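Long-range contacts in neurotoxin (Clostridium botulinum, PDB 3N7L), which probably attaches to nerve cells through this receptor-binding domain, by binding gangliosides: residues 299-305 with 346-352; 361-365 with 374-378. All blocks are in the same frame, centred on the assembly; numbering follows the deposited sequence.

Contact 1: residues 299-305 with 346-352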
# COMPACT_ATOMS: atom_id res chain seq x y z
N GLY A 299 -4.74 -6.29 -14.62
CA GLY A 299 -3.63 -6.90 -15.32
C GLY A 299 -3.52 -6.66 -16.82
O GLY A 299 -3.19 -5.55 -17.25
N GLU A 300 -3.79 -7.68 -17.61
CA GLU A 300 -3.68 -7.57 -19.07
C GLU A 300 -4.43 -6.47 -19.82
O GLU A 300 -4.60 -6.57 -21.03
CB GLU A 300 -4.03 -8.93 -19.69
CG GLU A 300 -2.96 -9.98 -19.48
CD GLU A 300 -1.68 -9.65 -20.23
OE1 GLU A 300 -1.71 -9.68 -21.48
OE2 GLU A 300 -0.66 -9.36 -19.58
N ASN A 301 -4.87 -5.42 -19.13
CA ASN A 301 -5.58 -4.33 -19.81
C ASN A 301 -4.65 -3.57 -20.75
O ASN A 301 -3.45 -3.43 -20.47
CB ASN A 301 -6.15 -3.33 -18.80
CG ASN A 301 -7.37 -3.85 -18.06
OD1 ASN A 301 -7.74 -5.02 -18.17
ND2 ASN A 301 -7.99 -2.97 -17.28
N VAL A 302 -5.19 -3.08 -21.86
CA VAL A 302 -4.42 -2.28 -22.80
C VAL A 302 -4.90 -0.85 -22.54
O VAL A 302 -6.11 -0.60 -22.51
CB VAL A 302 -4.70 -2.67 -24.27
CG1 VAL A 302 -3.78 -1.88 -25.20
CG2 VAL A 302 -4.45 -4.17 -24.46
N LEU A 303 -3.97 0.08 -22.35
CA LEU A 303 -4.34 1.46 -22.02
C LEU A 303 -3.35 2.50 -22.54
O LEU A 303 -2.34 2.15 -23.17
CB LEU A 303 -4.44 1.57 -20.49
CG LEU A 303 -3.23 0.97 -19.73
CD1 LEU A 303 -2.04 1.92 -19.79
CD2 LEU A 303 -3.61 0.70 -18.26
N TYR A 304 -3.64 3.77 -22.29
CA TYR A 304 -2.74 4.85 -22.68
C TYR A 304 -2.77 5.94 -21.61
O TYR A 304 -3.61 5.92 -20.70
CB TYR A 304 -3.07 5.41 -24.08
CG TYR A 304 -4.41 6.09 -24.24
CD1 TYR A 304 -5.57 5.35 -24.47
CD2 TYR A 304 -4.51 7.49 -24.20
CE1 TYR A 304 -6.80 5.99 -24.66
CE2 TYR A 304 -5.74 8.13 -24.39
CZ TYR A 304 -6.88 7.37 -24.62
OH TYR A 304 -8.10 8.00 -24.80
N PHE A 305 -1.86 6.90 -21.71
CA PHE A 305 -1.78 7.96 -20.72
C PHE A 305 -1.97 9.37 -21.28
O PHE A 305 -1.35 9.75 -22.26
CB PHE A 305 -0.43 7.91 -20.00
CG PHE A 305 -0.13 6.59 -19.35
CD1 PHE A 305 0.61 5.62 -20.01
CD2 PHE A 305 -0.60 6.31 -18.06
CE1 PHE A 305 0.90 4.39 -19.41
CE2 PHE A 305 -0.33 5.09 -17.45
CZ PHE A 305 0.43 4.13 -18.13
N GLY A 346 1.70 4.79 -28.43
CA GLY A 346 1.53 5.08 -27.01
C GLY A 346 0.60 4.19 -26.22
O GLY A 346 0.08 4.60 -25.18
N SER A 347 0.39 2.96 -26.68
CA SER A 347 -0.49 2.03 -25.98
C SER A 347 0.30 1.01 -25.18
O SER A 347 1.30 0.47 -25.67
CB SER A 347 -1.42 1.34 -26.98
OG SER A 347 -2.19 2.30 -27.67
N PHE A 348 -0.14 0.75 -23.96
CA PHE A 348 0.56 -0.20 -23.09
C PHE A 348 -0.32 -1.29 -22.50
O PHE A 348 -1.53 -1.15 -22.35
CB PHE A 348 1.25 0.53 -21.93
CG PHE A 348 2.26 1.54 -22.36
CD1 PHE A 348 1.87 2.80 -22.78
CD2 PHE A 348 3.61 1.21 -22.39
CE1 PHE A 348 2.81 3.73 -23.22
CE2 PHE A 348 4.56 2.13 -22.83
CZ PHE A 348 4.16 3.40 -23.25
N ILE A 349 0.34 -2.40 -22.16
CA ILE A 349 -0.29 -3.54 -21.53
C ILE A 349 0.28 -3.47 -20.13
O ILE A 349 1.50 -3.48 -19.95
CB ILE A 349 0.16 -4.85 -22.19
CG1 ILE A 349 -0.23 -4.84 -23.67
CG2 ILE A 349 -0.44 -6.04 -21.46
CD1 ILE A 349 0.58 -5.79 -24.50
N ILE A 350 -0.58 -3.38 -19.13
CA ILE A 350 -0.11 -3.25 -17.75
C ILE A 350 -0.16 -4.56 -16.99
O ILE A 350 -0.99 -5.42 -17.26
CB ILE A 350 -0.96 -2.20 -16.98
CG1 ILE A 350 -0.28 -1.86 -15.65
CG2 ILE A 350 -2.35 -2.76 -16.70
CD1 ILE A 350 -0.91 -0.65 -14.96
N GLN A 351 0.74 -4.71 -16.03
CA GLN A 351 0.78 -5.91 -15.21
C GLN A 351 1.10 -5.48 -13.78
O GLN A 351 2.02 -4.70 -13.55
CB GLN A 351 1.86 -6.87 -15.72
CG GLN A 351 1.73 -8.26 -15.16
CD GLN A 351 0.42 -8.93 -15.57
OE1 GLN A 351 -0.10 -9.78 -14.86
NE2 GLN A 351 -0.10 -8.56 -16.74
N PRO A 352 0.32 -5.96 -12.80
CA PRO A 352 0.60 -5.56 -11.42
C PRO A 352 1.96 -6.10 -10.95
O PRO A 352 2.39 -7.17 -11.38
CB PRO A 352 -0.57 -6.14 -10.63
CG PRO A 352 -0.94 -7.36 -11.44
CD PRO A 352 -0.86 -6.84 -12.87
O HOH W 1 0.18 6.72 -23.64

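Contact 2: residues 361-365 with 374-378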
# COMPACT_ATOMS: atom_id res chain seq x y z
N SER A 361 3.69 -1.55 -10.83
CA SER A 361 3.28 -2.21 -12.05
C SER A 361 4.37 -2.15 -13.09
O SER A 361 5.32 -1.37 -12.98
CB SER A 361 2.03 -1.52 -12.60
OG SER A 361 2.32 -0.18 -12.96
N GLN A 362 4.23 -2.99 -14.09
CA GLN A 362 5.14 -3.01 -15.21
C GLN A 362 4.28 -2.68 -16.42
O GLN A 362 3.11 -3.07 -16.48
CB GLN A 362 5.81 -4.38 -15.35
CG GLN A 362 7.03 -4.52 -14.44
CD GLN A 362 7.79 -5.81 -14.66
OE1 GLN A 362 9.02 -5.82 -14.71
NE2 GLN A 362 7.07 -6.91 -14.78
N LEU A 363 4.86 -1.92 -17.34
CA LEU A 363 4.16 -1.48 -18.54
C LEU A 363 4.90 -1.95 -19.79
O LEU A 363 6.08 -1.65 -19.98
CB LEU A 363 4.05 0.05 -18.52
CG LEU A 363 3.12 0.60 -17.43
CD1 LEU A 363 3.47 2.05 -17.11
CD2 LEU A 363 1.68 0.48 -17.90
N PHE A 364 4.20 -2.69 -20.63
CA PHE A 364 4.77 -3.21 -21.87
C PHE A 364 4.19 -2.48 -23.08
O PHE A 364 2.98 -2.30 -23.18
CB PHE A 364 4.48 -4.71 -21.97
CG PHE A 364 5.06 -5.51 -20.84
CD1 PHE A 364 6.38 -5.95 -20.88
CD2 PHE A 364 4.30 -5.78 -19.71
CE1 PHE A 364 6.94 -6.64 -19.81
CE2 PHE A 364 4.84 -6.47 -18.63
CZ PHE A 364 6.17 -6.90 -18.68
N LEU A 365 5.05 -2.04 -23.99
CA LEU A 365 4.59 -1.36 -25.20
C LEU A 365 3.72 -2.34 -25.98
O LEU A 365 4.12 -3.48 -26.24
CB LEU A 365 5.77 -0.91 -26.06
CG LEU A 365 5.38 -0.32 -27.43
CD1 LEU A 365 4.55 0.93 -27.22
CD2 LEU A 365 6.63 -0.00 -28.24
N LEU A 374 5.77 -5.58 -27.37
CA LEU A 374 6.89 -5.19 -28.23
C LEU A 374 8.09 -4.71 -27.41
O LEU A 374 9.20 -4.65 -27.92
CB LEU A 374 6.48 -4.06 -29.17
CG LEU A 374 5.37 -4.35 -30.18
CD1 LEU A 374 5.15 -3.12 -31.05
CD2 LEU A 374 5.75 -5.55 -31.03
N GLY A 375 7.85 -4.35 -26.16
CA GLY A 375 8.94 -3.86 -25.33
C GLY A 375 8.50 -3.53 -23.92
O GLY A 375 7.33 -3.71 -23.58
N ILE A 376 9.43 -3.06 -23.10
CA ILE A 376 9.10 -2.72 -21.72
C ILE A 376 9.50 -1.27 -21.42
O ILE A 376 10.44 -0.75 -22.00
CB ILE A 376 9.79 -3.71 -20.74
CG1 ILE A 376 9.27 -3.49 -19.32
CG2 ILE A 376 11.31 -3.55 -20.80
CD1 ILE A 376 9.78 -4.51 -18.33
N LEU A 377 8.75 -0.63 -20.53
CA LEU A 377 9.03 0.76 -20.17
C LEU A 377 10.01 0.85 -19.01
O LEU A 377 9.78 0.28 -17.94
CB LEU A 377 7.73 1.50 -19.79
CG LEU A 377 7.90 2.98 -19.41
CD1 LEU A 377 8.41 3.76 -20.62
CD2 LEU A 377 6.58 3.56 -18.95
N SER A 378 11.10 1.57 -19.21
CA SER A 378 12.09 1.75 -18.17
C SER A 378 12.41 3.24 -18.05
O SER A 378 11.64 4.09 -18.50
CB SER A 378 13.35 0.95 -18.49
OG SER A 378 14.22 0.90 -17.37
O HOH W 2 7.56 -1.10 -17.02

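Contact 1: residues 299-305 with 346-352
Gly346, the first residue past helix 339-345, meets the 299-305 segment through Tyr304 and a water. Its O lies 3.4 Å from Tyr304 CB. It also accepts a hydrogen bond from water 1, which in turn accepts one from Phe305 N. Ser347 brings its CA-H to Leu303 O, while its hydroxyl bonds back to Ile342 O of the helix. Phe348 then forms an antiparallel hydrogen-bonded pair with Leu303. Phe348 N gives a nearly straight bond to Leu303 O (2.7 Å, N-H...O 174°), and Leu303 N returns one to Phe348 O (2.7 Å). The Phe348 side chain shares a sheet face with Leu303. Phe348 CD1 is 3.9 Å from Phe305 CE1; the two rings meet obliquely, with their planes 55° apart. Ile349 projects from the other face. Its CG1 lies 4.3 Å from Val302 CG2, and its CG2 touches the carboxylate of Glu300. Ile350 N donates to Asn301 O (3.2 Å). Ile350 CG2 packs 4.0 Å from Leu303 CD2, because a chi1 of 48° holds the leucine CG between backbone N and carbonyl carbon and its end swings toward Ile350. Gln351 bends at chi2 and brings NE2 to 3.0 Å from Glu300 OE2. The firm partner of Glu300 OE2 is Arg373, by a salt bridge. The pairing joins two strands of the C-terminal beta-trefoil subdomain. Its chemistry divides in two: aliphatic and aromatic groups fill the buried middle, and the exposed Glu300 supplies an acidic group, whose ionised form Arg373 probably favours.

Contact 2: residues 361-365 with 374-378
Phe364 lays its ring alongside Ile376, both side chains pointing the same way from one face of the sheet. They form the non-hydrogen-bonded pair of an antiparallel beta hairpin, strands 359-366 and 373-384, in the C-terminal beta-trefoil subdomain. Ile376 CG1 runs anti to the backbone N (chi1 -171°), which carries CD1 to 3.8 Å from Phe364 CE1. Gly375 O lies at the ring's edge, near its plane, and Arg373 adds a cation-pi contact to the same ring. Leu363 and Leu377 run side by side, pointing the same way, with Leu363 CD1 3.9 Å from Leu377 CD2.

The backbone ladder is uneven. Leu377 N donates to Leu363 O at 2.9 Å. The return link goes through water 2, which accepts from Leu363 N. The water can donate to Leu377 O, but other acceptors compete for its protons. Leu377 O is also held by the indole NE1 of Trp417. At the other end the ladder is irregular, and Leu365 faces two residues: its O accepts from Leu374 N (2.9 Å), and its N donates to Gly375 O (2.9 Å). Gly375 N is buried without a partner. Leu365 CD2 packs 4.2 Å from Leu374 CB. The Leu365 N to Gly375 O bond is bent, with the N 50° out of the carbonyl plane.

In the fold
Both contacts lie in the C-terminal part of the domain and in the same antiparallel sheet. From strand 302-308 the chain runs through strands 313-318 and 329-335 and helix 339-345. It then returns as strand 348-354, and contact 1 closes this loop of 40 residues. The next strand, 359-366, turns back beside 348-354. Contact 2 then closes a much shorter loop of eight residues, where strand 373-384 folds back. The two contacts follow in series and neither nests in the other. Their centres are about 9 Å apart. Strands 348-354 and 359-366 bridge them, with a probable hydrogen bond from Ile349 N to Phe364 O. The sheet order is thus 302-308, 348-354, 359-366, 373-384.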